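LBCATS-a (Synthetic construct, PDB 5EY5) probably cleaves indole-3-glycerol phosphate into indole and glyceraldehyde 3-phosphate, as tryptophan synthase alpha chains do, and holds sn-glycerol-3-phosphate in its pocket. Local coordinates at residues 3-7 with 93-98; 78-82 with 109-114; 97-103 with 124-130; 115-119 with 142-148. One frame throughout, in Å; residues are numbered along the deposited sequence.

In the fold
From the N terminus, interaction 1 closes the first and longest loop, bringing helix 3-14 back against the start of strand 97-100 after two other barrel strands have been laid down. Interaction 2 opens within that loop and closes beyond it, so the two cross; it joins helices 78-91 and 111-121 on the outside of the barrel. Interaction 3 begins where interaction 1 ends, sharing I97 and V98, and pairs strand 97-100 with strand 125-127. It crosses interaction 2, and is crossed in turn by interaction 4, which sets helix 111-121 beside helix 137-146. None nests within another: crossing and consecutive loops tie the N-terminal helix 3-14, two barrel strands and the outer helices together.

Interaction 1: residues 3-7 with 93-98; sequences RIAEA and TDVPIV
R3 and P96 meet with the proline ring lodged against the first turn of helix 3-14. The ring is approached from two residues one turn apart: its CG lies 3.8 Å from A7 CB, and the same P96 CG comes within 3.4 Å of the backbone R3 O. I4, on the adjoining flank of the turn, sets CG1 obliquely against P96 CB at 4.0 Å. Its outer methyl goes further, I4 CD1 touching V98 CG2 at 3.8 Å, where the two side chains are turned roughly at right angles.

R3 itself runs along the loop that leads into the strand. Its CG sits beside the backbone N (chi1 -73°), and from there to NE the chain is extended, laying the methylene groups past the carbonyls of D94 and V95. R3 CD passes D94 O at 3.4 Å before the guanidinium reaches T93. There R3 NE donates to T93 O over 2.6 Å, approaching from above the carbonyl plane, 36° out of it, while R3 NH2 adds only a weak bond of 3.2 Å to the same T93 O. The remaining nitrogen, NH1, forms a salt bridge with D124, a carboxylate also bound by R89. An alanine in place of R3 is likely to leave the T93 carbonyl without its donor and to deprive D124 of one of its two cationic mates. Such packing, a short N-terminal helix laid across the entry to a strand, is characteristic of the tryptophan synthase alpha-chain variant of the TIM barrel, whose extra helix closes the bottom of the barrel.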
loop_
_atom_site.group_PDB
_atom_site.type_symbol
_atom_site.label_atom_id
_atom_site.label_comp_id
_atom_site.label_asym_id
_atom_site.label_seq_id
_atom_site.Cartn_x
_atom_site.Cartn_y
_atom_site.Cartn_z
ATOM N N ARG A 3 -12.377 -51.861 -32.335
ATOM C CA ARG A 3 -13.358 -52.414 -31.402
ATOM C C ARG A 3 -14.551 -51.487 -31.212
ATOM O O ARG A 3 -15.673 -51.948 -30.971
ATOM C CB ARG A 3 -12.708 -52.685 -30.041
ATOM C CG ARG A 3 -11.771 -53.882 -30.035
ATOM C CD ARG A 3 -11.308 -54.190 -28.610
ATOM N NE ARG A 3 -10.322 -55.267 -28.573
ATOM C CZ ARG A 3 -9.006 -55.084 -28.494
ATOM N NH1 ARG A 3 -8.500 -53.859 -28.441
ATOM N NH2 ARG A 3 -8.192 -56.133 -28.467
ATOM N N ILE A 4 -14.328 -50.173 -31.255
ATOM C CA ILE A 4 -15.448 -49.249 -31.091
ATOM C C ILE A 4 -16.445 -49.425 -32.226
ATOM O O ILE A 4 -17.656 -49.554 -32.004
ATOM C CB ILE A 4 -14.950 -47.798 -31.004
ATOM C CG1 ILE A 4 -14.137 -47.583 -29.716
ATOM C CG2 ILE A 4 -16.132 -46.851 -31.045
ATOM C CD1 ILE A 4 -13.431 -46.239 -29.675
ATOM N N ALA A 5 -15.946 -49.445 -33.461
ATOM C CA ALA A 5 -16.819 -49.670 -34.608
ATOM C C ALA A 5 -17.538 -51.011 -34.498
ATOM O O ALA A 5 -18.743 -51.098 -34.749
ATOM C CB ALA A 5 -16.014 -49.588 -35.905
ATOM N N GLU A 6 -16.812 -52.069 -34.120
ATOM C CA GLU A 6 -17.440 -53.385 -33.993
ATOM C C GLU A 6 -18.562 -53.367 -32.963
ATOM O O GLU A 6 -19.644 -53.908 -33.201
ATOM C CB GLU A 6 -16.402 -54.444 -33.617
ATOM C CG GLU A 6 -15.206 -54.492 -34.536
ATOM C CD GLU A 6 -14.248 -55.625 -34.209
ATOM O OE1 GLU A 6 -14.199 -56.056 -33.033
ATOM O OE2 GLU A 6 -13.543 -56.084 -35.135
ATOM N N ALA A 7 -18.327 -52.732 -31.816
ATOM C CA ALA A 7 -19.360 -52.633 -30.792
ATOM C C ALA A 7 -20.617 -51.928 -31.305
ATOM O O ALA A 7 -21.734 -52.392 -31.062
ATOM C CB ALA A 7 -18.806 -51.904 -29.579
ATOM N N THR A 93 -10.366 -59.468 -24.475
ATOM C CA THR A 93 -9.968 -58.826 -25.723
ATOM C C THR A 93 -11.133 -58.160 -26.446
ATOM O O THR A 93 -10.930 -57.576 -27.516
ATOM C CB THR A 93 -9.323 -59.855 -26.657
ATOM O OG1 THR A 93 -10.345 -60.545 -27.389
ATOM C CG2 THR A 93 -8.540 -60.867 -25.850
ATOM N N ASP A 94 -12.343 -58.241 -25.894
ATOM C CA ASP A 94 -13.541 -57.768 -26.572
ATOM C C ASP A 94 -13.870 -56.310 -26.244
ATOM O O ASP A 94 -14.138 -55.517 -27.153
ATOM C CB ASP A 94 -14.730 -58.668 -26.210
ATOM C CG ASP A 94 -14.397 -60.148 -26.307
ATOM O OD1 ASP A 94 -14.481 -60.710 -27.418
ATOM O OD2 ASP A 94 -14.053 -60.753 -25.268
ATOM N N VAL A 95 -13.850 -55.942 -24.965
ATOM C CA VAL A 95 -14.471 -54.679 -24.529
ATOM C C VAL A 95 -13.680 -53.497 -25.075
ATOM O O VAL A 95 -12.455 -53.425 -24.866
ATOM C CB VAL A 95 -14.545 -54.616 -23.008
ATOM C CG1 VAL A 95 -13.144 -54.591 -22.418
ATOM C CG2 VAL A 95 -15.321 -53.379 -22.585
ATOM N N PRO A 96 -14.321 -52.539 -25.750
ATOM C CA PRO A 96 -13.595 -51.346 -26.189
ATOM C C PRO A 96 -13.233 -50.477 -24.995
ATOM O O PRO A 96 -14.051 -50.244 -24.100
ATOM C CB PRO A 96 -14.584 -50.641 -27.130
ATOM C CG PRO A 96 -15.561 -51.724 -27.531
ATOM C CD PRO A 96 -15.671 -52.614 -26.335
ATOM N N ILE A 97 -11.992 -50.011 -24.987
ATOM C CA ILE A 97 -11.464 -49.150 -23.934
ATOM C C ILE A 97 -11.093 -47.821 -24.571
ATOM O O ILE A 97 -10.417 -47.795 -25.608
ATOM C CB ILE A 97 -10.242 -49.785 -23.239
ATOM C CG1 ILE A 97 -10.652 -51.055 -22.507
ATOM C CG2 ILE A 97 -9.575 -48.789 -22.260
ATOM C CD1 ILE A 97 -11.502 -50.784 -21.290
ATOM N N VAL A 98 -11.562 -46.730 -23.970
ATOM C CA VAL A 98 -11.242 -45.369 -24.391
ATOM C C VAL A 98 -10.529 -44.681 -23.238
ATOM O O VAL A 98 -11.001 -44.740 -22.094
ATOM C CB VAL A 98 -12.505 -44.586 -24.790
ATOM C CG1 VAL A 98 -12.162 -43.113 -25.089
ATOM C CG2 VAL A 98 -13.163 -45.241 -26.000
#

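Interaction 2: residues 78-82 with 109-114; sequences LDKVF and YGIERF
Y109 and D79 link two outer helical segments of the TIM barrel, at the edge of an aromatic cluster that Y109 forms with F82 and F114. The phenolic hydroxyl is the donor: Y109 OH reaches D79 OD1 at 3.1 Å. It meets the carboxylate on its syn side, though 23° out of its plane. Y109 can bridge the gap between the helices because its ring carbon CG stands anti to the backbone N (chi1 -166°), which carries the ring across to helix 78-91.

The backbone carbonyl of Y109 is satisfied separately, by R113 NH1 at 2.8 Å from Y109 O, with the acceptor lying in the guanidinium plane. This bond folds the arginine back over its own segment and places R113 NH1 3.4 Å above the centre of the Y109 ring. The guanidinium also brings positive charge near D79, but R113 NH2 stays 4.4 Å from D79 OD1 with no N-H aimed at that oxygen, so any attraction between them is probably purely electrostatic. Between the two helices of the second segment, G110 takes a positive phi and serves as N-cap, its carbonyl accepting F114 N.

On the side of the Y109 ring away from R113, F82 turns its edge toward the ring face in an offset edge-to-face pair, the planes at 65° and the centroids of F82 and Y109 5.9 Å apart. L78 CD1 comes up obliquely, 3.7 Å from Y109 CD1, and deeper in the cluster F82 CZ touches F114 CE1 at 3.6 Å.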
loop_
_atom_site.group_PDB
_atom_site.type_symbol
_atom_site.label_atom_id
_atom_site.label_comp_id
_atom_site.label_asym_id
_atom_site.label_seq_id
_atom_site.Cartn_x
_atom_site.Cartn_y
_atom_site.Cartn_z
ATOM N N LEU A 78 0.331 -42.649 -16.519
ATOM C CA LEU A 78 -0.044 -43.224 -17.808
ATOM C C LEU A 78 0.478 -44.646 -17.935
ATOM O O LEU A 78 -0.277 -45.575 -18.241
ATOM C CB LEU A 78 0.486 -42.359 -18.949
ATOM C CG LEU A 78 -0.498 -41.371 -19.552
ATOM C CD1 LEU A 78 0.141 -40.649 -20.722
ATOM C CD2 LEU A 78 -1.755 -42.123 -19.985
ATOM N N ASP A 79 1.769 -44.837 -17.678
ATOM C CA ASP A 79 2.360 -46.170 -17.769
ATOM C C ASP A 79 1.616 -47.192 -16.917
ATOM O O ASP A 79 1.506 -48.358 -17.309
ATOM C CB ASP A 79 3.836 -46.124 -17.360
ATOM C CG ASP A 79 4.734 -45.573 -18.458
ATOM O OD1 ASP A 79 4.512 -45.921 -19.638
ATOM O OD2 ASP A 79 5.661 -44.798 -18.140
ATOM N N LYS A 80 1.099 -46.777 -15.755
ATOM C CA LYS A 80 0.407 -47.715 -14.870
ATOM C C LYS A 80 -0.985 -48.069 -15.394
ATOM O O LYS A 80 -1.449 -49.201 -15.226
ATOM C CB LYS A 80 0.319 -47.133 -13.456
ATOM C CG LYS A 80 1.618 -47.243 -12.656
ATOM C CD LYS A 80 1.557 -46.430 -11.368
ATOM C CE LYS A 80 2.888 -46.433 -10.641
ATOM N NZ LYS A 80 2.918 -45.446 -9.519
ATOM N N VAL A 81 -1.676 -47.121 -16.015
ATOM C CA VAL A 81 -2.977 -47.454 -16.589
ATOM C C VAL A 81 -2.794 -48.356 -17.808
ATOM O O VAL A 81 -3.567 -49.302 -18.016
ATOM C CB VAL A 81 -3.760 -46.168 -16.912
ATOM C CG1 VAL A 81 -5.242 -46.494 -17.262
ATOM C CG2 VAL A 81 -3.699 -45.217 -15.711
ATOM N N PHE A 82 -1.741 -48.109 -18.602
ATOM C CA PHE A 82 -1.386 -49.014 -19.697
ATOM C C PHE A 82 -1.181 -50.444 -19.204
ATOM O O PHE A 82 -1.666 -51.401 -19.819
ATOM C CB PHE A 82 -0.127 -48.512 -20.400
ATOM C CG PHE A 82 -0.374 -47.397 -21.381
ATOM C CD1 PHE A 82 -1.454 -47.443 -22.248
ATOM C CD2 PHE A 82 0.485 -46.314 -21.447
ATOM C CE1 PHE A 82 -1.673 -46.419 -23.155
ATOM C CE2 PHE A 82 0.269 -45.290 -22.360
ATOM C CZ PHE A 82 -0.807 -45.338 -23.204
ATOM N N TYR A 109 4.454 -37.240 -22.613
ATOM C CA TYR A 109 4.671 -38.658 -22.888
ATOM C C TYR A 109 5.338 -38.828 -24.240
ATOM O O TYR A 109 6.289 -39.606 -24.381
ATOM C CB TYR A 109 3.356 -39.452 -22.855
ATOM C CG TYR A 109 3.565 -40.968 -22.800
ATOM C CD1 TYR A 109 3.558 -41.647 -21.580
ATOM C CD2 TYR A 109 3.779 -41.713 -23.958
ATOM C CE1 TYR A 109 3.743 -43.024 -21.505
ATOM C CE2 TYR A 109 3.963 -43.099 -23.896
ATOM C CZ TYR A 109 3.941 -43.746 -22.664
ATOM O OH TYR A 109 4.153 -45.109 -22.576
ATOM N N GLY A 110 4.874 -38.072 -25.234
ATOM C CA GLY A 110 5.366 -38.170 -26.592
ATOM C C GLY A 110 4.188 -38.615 -27.428
ATOM O O GLY A 110 3.638 -39.688 -27.173
ATOM N N ILE A 111 3.771 -37.796 -28.396
ATOM C CA ILE A 111 2.483 -38.017 -29.057
ATOM C C ILE A 111 2.464 -39.371 -29.759
ATOM O O ILE A 111 1.592 -40.216 -29.511
ATOM C CB ILE A 111 2.187 -36.876 -30.046
ATOM C CG1 ILE A 111 1.929 -35.568 -29.293
ATOM C CG2 ILE A 111 1.016 -37.223 -30.916
ATOM C CD1 ILE A 111 1.764 -34.375 -30.211
ATOM N N GLU A 112 3.418 -39.585 -30.665
ATOM C CA GLU A 112 3.454 -40.842 -31.402
ATOM C C GLU A 112 3.754 -42.004 -30.467
ATOM O O GLU A 112 3.165 -43.085 -30.593
ATOM C CB GLU A 112 4.484 -40.757 -32.528
ATOM C CG GLU A 112 5.823 -40.169 -32.101
ATOM C CD GLU A 112 6.889 -41.229 -31.871
ATOM O OE1 GLU A 112 7.995 -40.876 -31.406
ATOM O OE2 GLU A 112 6.623 -42.416 -32.160
ATOM N N ARG A 113 4.645 -41.790 -29.499
ATOM C CA ARG A 113 4.933 -42.837 -28.531
ATOM C C ARG A 113 3.690 -43.210 -27.737
ATOM O O ARG A 113 3.528 -44.372 -27.333
ATOM C CB ARG A 113 6.060 -42.378 -27.607
ATOM C CG ARG A 113 6.284 -43.262 -26.419
ATOM C CD ARG A 113 7.427 -42.736 -25.565
ATOM N NE ARG A 113 7.571 -43.537 -24.360
ATOM C CZ ARG A 113 7.414 -43.076 -23.127
ATOM N NH1 ARG A 113 7.122 -41.801 -22.919
ATOM N NH2 ARG A 113 7.551 -43.898 -22.098
ATOM N N PHE A 114 2.801 -42.244 -27.509
ATOM C CA PHE A 114 1.597 -42.501 -26.726
ATOM C C PHE A 114 0.574 -43.296 -27.527
ATOM O O PHE A 114 0.003 -44.273 -27.030
ATOM C CB PHE A 114 0.988 -41.182 -26.248
ATOM C CG PHE A 114 -0.377 -41.340 -25.666
ATOM C CD1 PHE A 114 -0.543 -41.815 -24.383
ATOM C CD2 PHE A 114 -1.493 -41.047 -26.408
ATOM C CE1 PHE A 114 -1.800 -41.971 -23.849
ATOM C CE2 PHE A 114 -2.764 -41.219 -25.874
ATOM C CZ PHE A 114 -2.908 -41.671 -24.597
#

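Interaction 3: residues 97-103 with 124-130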
loop_
_atom_site.group_PDB
_atom_site.type_symbol
_atom_site.label_atom_id
_atom_site.label_comp_id
_atom_site.label_asym_id
_atom_site.label_seq_id
_atom_site.Cartn_x
_atom_site.Cartn_y
_atom_site.Cartn_z
ATOM N N ILE A 97 -11.992 -50.011 -24.987
ATOM C CA ILE A 97 -11.464 -49.150 -23.934
ATOM C C ILE A 97 -11.093 -47.821 -24.571
ATOM O O ILE A 97 -10.417 -47.795 -25.608
ATOM C CB ILE A 97 -10.242 -49.785 -23.239
ATOM C CG1 ILE A 97 -10.652 -51.055 -22.507
ATOM C CG2 ILE A 97 -9.575 -48.789 -22.260
ATOM C CD1 ILE A 97 -11.502 -50.784 -21.290
ATOM N N VAL A 98 -11.562 -46.730 -23.970
ATOM C CA VAL A 98 -11.242 -45.369 -24.391
ATOM C C VAL A 98 -10.529 -44.681 -23.238
ATOM O O VAL A 98 -11.001 -44.740 -22.094
ATOM C CB VAL A 98 -12.505 -44.586 -24.790
ATOM C CG1 VAL A 98 -12.162 -43.113 -25.089
ATOM C CG2 VAL A 98 -13.163 -45.241 -26.000
ATOM N N PHE A 99 -9.384 -44.055 -23.535
ATOM C CA PHE A 99 -8.693 -43.175 -22.597
ATOM C C PHE A 99 -9.222 -41.760 -22.763
ATOM O O PHE A 99 -9.206 -41.215 -23.874
ATOM C CB PHE A 99 -7.177 -43.163 -22.821
ATOM C CG PHE A 99 -6.445 -44.263 -22.128
ATOM C CD1 PHE A 99 -7.136 -45.271 -21.482
ATOM C CD2 PHE A 99 -5.054 -44.284 -22.114
ATOM C CE1 PHE A 99 -6.449 -46.300 -20.841
ATOM C CE2 PHE A 99 -4.361 -45.293 -21.479
ATOM C CZ PHE A 99 -5.064 -46.309 -20.836
ATOM N N LEU A 100 -9.673 -41.157 -21.660
ATOM C CA LEU A 100 -10.041 -39.749 -21.648
ATOM C C LEU A 100 -8.914 -39.044 -20.918
ATOM O O LEU A 100 -8.666 -39.306 -19.734
ATOM C CB LEU A 100 -11.405 -39.528 -20.984
ATOM C CG LEU A 100 -12.016 -38.124 -21.009
ATOM C CD1 LEU A 100 -13.536 -38.214 -20.844
ATOM C CD2 LEU A 100 -11.393 -37.230 -19.929
ATOM N N THR A 101 -8.164 -38.226 -21.641
ATOM C CA THR A 101 -6.978 -37.636 -21.045
ATOM C C THR A 101 -6.846 -36.217 -21.554
ATOM O O THR A 101 -7.124 -35.955 -22.720
ATOM C CB THR A 101 -5.705 -38.443 -21.367
ATOM O OG1 THR A 101 -4.549 -37.763 -20.851
ATOM C CG2 THR A 101 -5.532 -38.653 -22.866
ATOM N N TYR A 102 -6.468 -35.301 -20.666
ATOM C CA TYR A 102 -6.036 -33.991 -21.120
ATOM C C TYR A 102 -4.752 -34.124 -21.925
ATOM O O TYR A 102 -4.087 -35.160 -21.913
ATOM C CB TYR A 102 -5.882 -33.056 -19.925
ATOM C CG TYR A 102 -7.240 -32.775 -19.337
ATOM C CD1 TYR A 102 -7.841 -33.682 -18.479
ATOM C CD2 TYR A 102 -7.951 -31.643 -19.703
ATOM C CE1 TYR A 102 -9.106 -33.444 -17.968
ATOM C CE2 TYR A 102 -9.212 -31.396 -19.198
ATOM C CZ TYR A 102 -9.783 -32.302 -18.329
ATOM O OH TYR A 102 -11.030 -32.055 -17.821
ATOM N N TYR A 103 -4.416 -33.049 -22.646
ATOM C CA TYR A 103 -3.396 -33.123 -23.675
ATOM C C TYR A 103 -1.985 -33.113 -23.106
ATOM O O TYR A 103 -1.098 -33.780 -23.643
ATOM C CB TYR A 103 -3.563 -31.953 -24.642
ATOM C CG TYR A 103 -2.728 -32.099 -25.869
ATOM C CD1 TYR A 103 -2.789 -33.257 -26.624
ATOM C CD2 TYR A 103 -1.876 -31.080 -26.287
ATOM C CE1 TYR A 103 -2.031 -33.405 -27.752
ATOM C CE2 TYR A 103 -1.109 -31.224 -27.425
ATOM C CZ TYR A 103 -1.200 -32.391 -28.152
ATOM O OH TYR A 103 -0.457 -32.558 -29.294
ATOM N N ASP A 124 -8.579 -48.499 -27.558
ATOM C CA ASP A 124 -9.194 -48.357 -28.867
ATOM C C ASP A 124 -9.476 -46.917 -29.257
ATOM O O ASP A 124 -9.579 -46.626 -30.451
ATOM C CB ASP A 124 -10.469 -49.195 -28.892
ATOM C CG ASP A 124 -10.199 -50.636 -28.461
ATOM O OD1 ASP A 124 -10.614 -51.028 -27.347
ATOM O OD2 ASP A 124 -9.522 -51.357 -29.225
ATOM N N GLY A 125 -9.598 -46.009 -28.298
ATOM C CA GLY A 125 -9.995 -44.663 -28.646
ATOM C C GLY A 125 -9.525 -43.659 -27.619
ATOM O O GLY A 125 -9.113 -44.005 -26.506
ATOM N N LEU A 126 -9.577 -42.397 -28.027
ATOM C CA LEU A 126 -9.048 -41.286 -27.256
ATOM C C LEU A 126 -10.074 -40.174 -27.233
ATOM O O LEU A 126 -10.640 -39.826 -28.274
ATOM C CB LEU A 126 -7.743 -40.756 -27.852
ATOM C CG LEU A 126 -6.593 -41.756 -27.915
ATOM C CD1 LEU A 126 -5.317 -41.059 -28.368
ATOM C CD2 LEU A 126 -6.394 -42.428 -26.554
ATOM N N ILE A 127 -10.314 -39.645 -26.038
ATOM C CA ILE A 127 -11.067 -38.420 -25.816
ATOM C C ILE A 127 -10.106 -37.438 -25.167
ATOM O O ILE A 127 -9.545 -37.735 -24.110
ATOM C CB ILE A 127 -12.288 -38.667 -24.917
ATOM C CG1 ILE A 127 -13.247 -39.645 -25.594
ATOM C CG2 ILE A 127 -12.985 -37.340 -24.555
ATOM C CD1 ILE A 127 -14.380 -40.083 -24.669
ATOM N N VAL A 128 -9.867 -36.308 -25.811
ATOM C CA VAL A 128 -8.911 -35.322 -25.322
ATOM C C VAL A 128 -9.651 -34.006 -25.109
ATOM O O VAL A 128 -9.824 -33.222 -26.039
ATOM C CB VAL A 128 -7.736 -35.145 -26.298
ATOM C CG1 VAL A 128 -6.718 -34.173 -25.708
ATOM C CG2 VAL A 128 -7.108 -36.489 -26.598
ATOM N N PRO A 129 -10.099 -33.724 -23.888
ATOM C CA PRO A 129 -11.074 -32.634 -23.726
ATOM C C PRO A 129 -10.543 -31.251 -24.095
ATOM O O PRO A 129 -11.335 -30.416 -24.528
ATOM C CB PRO A 129 -11.465 -32.736 -22.246
ATOM C CG PRO A 129 -11.243 -34.204 -21.902
ATOM C CD PRO A 129 -10.006 -34.570 -22.687
ATOM N N ASP A 130 -9.248 -30.957 -23.953
ATOM C CA ASP A 130 -8.767 -29.613 -24.275
ATOM C C ASP A 130 -8.070 -29.526 -25.632
ATOM O O ASP A 130 -7.231 -28.638 -25.835
ATOM C CB ASP A 130 -7.840 -29.090 -23.172
ATOM C CG ASP A 130 -6.744 -30.089 -22.799
ATOM O OD1 ASP A 130 -6.746 -31.229 -23.331
ATOM O OD2 ASP A 130 -5.901 -29.734 -21.947
#
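I127 fits between V98 and L100 on the inner face of the sheet. Its CG1, beside the backbone N (chi1 -62°), reaches V98 CG1 at 3.7 Å, while the branch on the carbonyl side, I127 CG2, meets L100 CG at 3.8 Å. L100, which also touches the bound sn-glycerol-3-phosphate, presses CD2 on P129 CG at 3.6 Å. On the outer face, F99 CB meets L126 CD2 beneath the helices. Neighbouring parallel strands of the TIM barrel are joined here: F99 N donates to G125 O, and F99 O accepts I127 N at 2.9 Å. T101 N continues the ladder to I127 O.

Beyond the strands, P129 CG sits over one face of the Y102 ring, and D130 OD2 lies in plane at the ring's edge; the Y102 hydroxyl is bound by D60 and A59. D130 OD1 takes a weak bond from Y103 N. At the opposite end, D124 OD1 accepts I97 N at 2.9 Å through its anti lone pair, and D124 N returns a bond to I97 O. Salt bridges tie D124 OD2 to R3 and OD1 to R89. Losing the carboxylate to an alanine here is likely to leave I97 N without its acceptor and both guanidinium groups without their shared counter-charge.

Interaction 4: residues 115-119 with 142-148; sequences VKECA and AAEKYGV
V115 supplies the largest share of its segment's contact between helix 111-121 and helix 137-146, splitting its two methyls between different partners. CG1 stands anti to the backbone N (chi1 -173°) and thereby points into the last turn of the opposing helix, where V115 CG1 approaches A142 O at 3.4 Å and A143 CA at 3.6 Å. The same methyl also touches Y146 CB and, at 3.9 Å, V148 CG2. The second methyl, V115 CG2, packs on A142 CB at 3.7 Å. One turn further on, A119 CB lies 4.1 Å from Y146 CB, and C118 CB meets V148 CG2 from the side nearer the barrel.

A second kind of contact belongs to the aromatic ring. Y146 presents one face to the backbone of K116, whose CA stands 4.3 Å from the centroid of the Y146 ring and only 13° off its normal, a CH-pi contact. K116 CB and CG lie near the ring at CE2, and the extended lysine chain then leads away.

No hydrogen bond crosses between the segments; the polar work is done within 142-148. There G147, with positive phi, ends the helix in a Schellman motif, V148 N bonding back to A143 O at 2.9 Å. That turn brings V148 round toward V115 and C118, while the carbonyl of G147 is bound by N2.

V148 and C118 both also rest on L126 of strand 125-127. The axes of 115-119 and 142-146 run in the same general direction, at 30° and 9.3 Å apart at closest approach, side by side as successive helices are in the outer layer of a TIM barrel.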
loop_
_atom_site.group_PDB
_atom_site.type_symbol
_atom_site.label_atom_id
_atom_site.label_comp_id
_atom_site.label_asym_id
_atom_site.label_seq_id
_atom_site.Cartn_x
_atom_site.Cartn_y
_atom_site.Cartn_z
ATOM N N VAL A 115 0.336 -42.890 -28.773
ATOM C CA VAL A 115 -0.582 -43.631 -29.633
ATOM C C VAL A 115 -0.042 -45.028 -29.919
ATOM O O VAL A 115 -0.806 -46.000 -29.997
ATOM C CB VAL A 115 -0.846 -42.843 -30.931
ATOM C CG1 VAL A 115 -1.935 -43.514 -31.748
ATOM C CG2 VAL A 115 -1.236 -41.412 -30.600
ATOM N N LYS A 116 1.277 -45.157 -30.095
ATOM C CA LYS A 116 1.852 -46.487 -30.294
ATOM C C LYS A 116 1.598 -47.377 -29.078
ATOM O O LYS A 116 1.203 -48.540 -29.220
ATOM C CB LYS A 116 3.350 -46.384 -30.586
ATOM C CG LYS A 116 4.000 -47.706 -30.982
ATOM C CD LYS A 116 5.525 -47.618 -30.992
ATOM C CE LYS A 116 6.154 -48.962 -31.347
ATOM N NZ LYS A 116 7.643 -48.948 -31.235
ATOM N N GLU A 117 1.816 -46.850 -27.875
ATOM C CA GLU A 117 1.529 -47.628 -26.676
ATOM C C GLU A 117 0.036 -47.920 -26.547
ATOM O O GLU A 117 -0.343 -48.982 -26.034
ATOM C CB GLU A 117 2.039 -46.901 -25.435
ATOM C CG GLU A 117 1.694 -47.591 -24.131
ATOM C CD GLU A 117 2.646 -48.730 -23.791
ATOM O OE1 GLU A 117 3.142 -48.764 -22.643
ATOM O OE2 GLU A 117 2.902 -49.584 -24.667
ATOM N N CYS A 118 -0.824 -47.005 -27.006
ATOM C CA CYS A 118 -2.254 -47.298 -27.025
ATOM C C CYS A 118 -2.539 -48.543 -27.844
ATOM O O CYS A 118 -3.257 -49.443 -27.396
ATOM C CB CYS A 118 -3.044 -46.114 -27.586
ATOM S SG CYS A 118 -3.328 -44.807 -26.396
ATOM N N ALA A 119 -1.981 -48.608 -29.057
ATOM C CA ALA A 119 -2.266 -49.723 -29.948
ATOM C C ALA A 119 -1.700 -51.023 -29.405
ATOM O O ALA A 119 -2.308 -52.082 -29.579
ATOM C CB ALA A 119 -1.715 -49.441 -31.346
ATOM N N ALA A 142 -1.061 -39.572 -35.900
ATOM C CA ALA A 142 -0.583 -40.753 -35.193
ATOM C C ALA A 142 -1.722 -41.727 -34.922
ATOM O O ALA A 142 -1.563 -42.944 -35.086
ATOM C CB ALA A 142 0.099 -40.342 -33.888
ATOM N N ALA A 143 -2.875 -41.215 -34.487
ATOM C CA ALA A 143 -4.025 -42.083 -34.267
ATOM C C ALA A 143 -4.386 -42.827 -35.540
ATOM O O ALA A 143 -4.645 -44.035 -35.511
ATOM C CB ALA A 143 -5.225 -41.278 -33.768
ATOM N N GLU A 144 -4.427 -42.112 -36.671
ATOM C CA GLU A 144 -4.754 -42.752 -37.941
ATOM C C GLU A 144 -3.705 -43.793 -38.305
ATOM O O GLU A 144 -4.035 -44.895 -38.751
ATOM C CB GLU A 144 -4.877 -41.697 -39.042
ATOM N N LYS A 145 -2.431 -43.465 -38.091
ATOM C CA LYS A 145 -1.355 -44.412 -38.345
ATOM C C LYS A 145 -1.544 -45.717 -37.571
ATOM O O LYS A 145 -1.219 -46.793 -38.084
ATOM C CB LYS A 145 -0.014 -43.759 -37.995
ATOM C CG LYS A 145 1.207 -44.489 -38.521
ATOM C CD LYS A 145 2.492 -43.888 -37.968
ATOM C CE LYS A 145 3.707 -44.687 -38.428
ATOM N NZ LYS A 145 4.996 -44.038 -38.037
ATOM N N TYR A 146 -2.080 -45.660 -36.353
ATOM C CA TYR A 146 -2.121 -46.842 -35.500
ATOM C C TYR A 146 -3.532 -47.364 -35.257
ATOM O O TYR A 146 -3.715 -48.254 -34.421
ATOM C CB TYR A 146 -1.417 -46.555 -34.172
ATOM C CG TYR A 146 0.055 -46.271 -34.352
ATOM C CD1 TYR A 146 0.516 -44.976 -34.566
ATOM C CD2 TYR A 146 0.984 -47.302 -34.334
ATOM C CE1 TYR A 146 1.863 -44.716 -34.743
ATOM C CE2 TYR A 146 2.330 -47.052 -34.513
ATOM C CZ TYR A 146 2.767 -45.762 -34.716
ATOM O OH TYR A 146 4.113 -45.525 -34.893
ATOM N N GLY A 147 -4.528 -46.860 -35.979
ATOM C CA GLY A 147 -5.862 -47.408 -35.842
ATOM C C GLY A 147 -6.555 -47.063 -34.545
ATOM O O GLY A 147 -7.442 -47.801 -34.112
ATOM N N VAL A 148 -6.176 -45.957 -33.916
ATOM C CA VAL A 148 -6.782 -45.505 -32.675
ATOM C C VAL A 148 -7.767 -44.392 -32.999
ATOM O O VAL A 148 -7.410 -43.416 -33.670
ATOM C CB VAL A 148 -5.712 -45.011 -31.695
ATOM C CG1 VAL A 148 -6.385 -44.365 -30.469
ATOM C CG2 VAL A 148 -4.786 -46.161 -31.334
#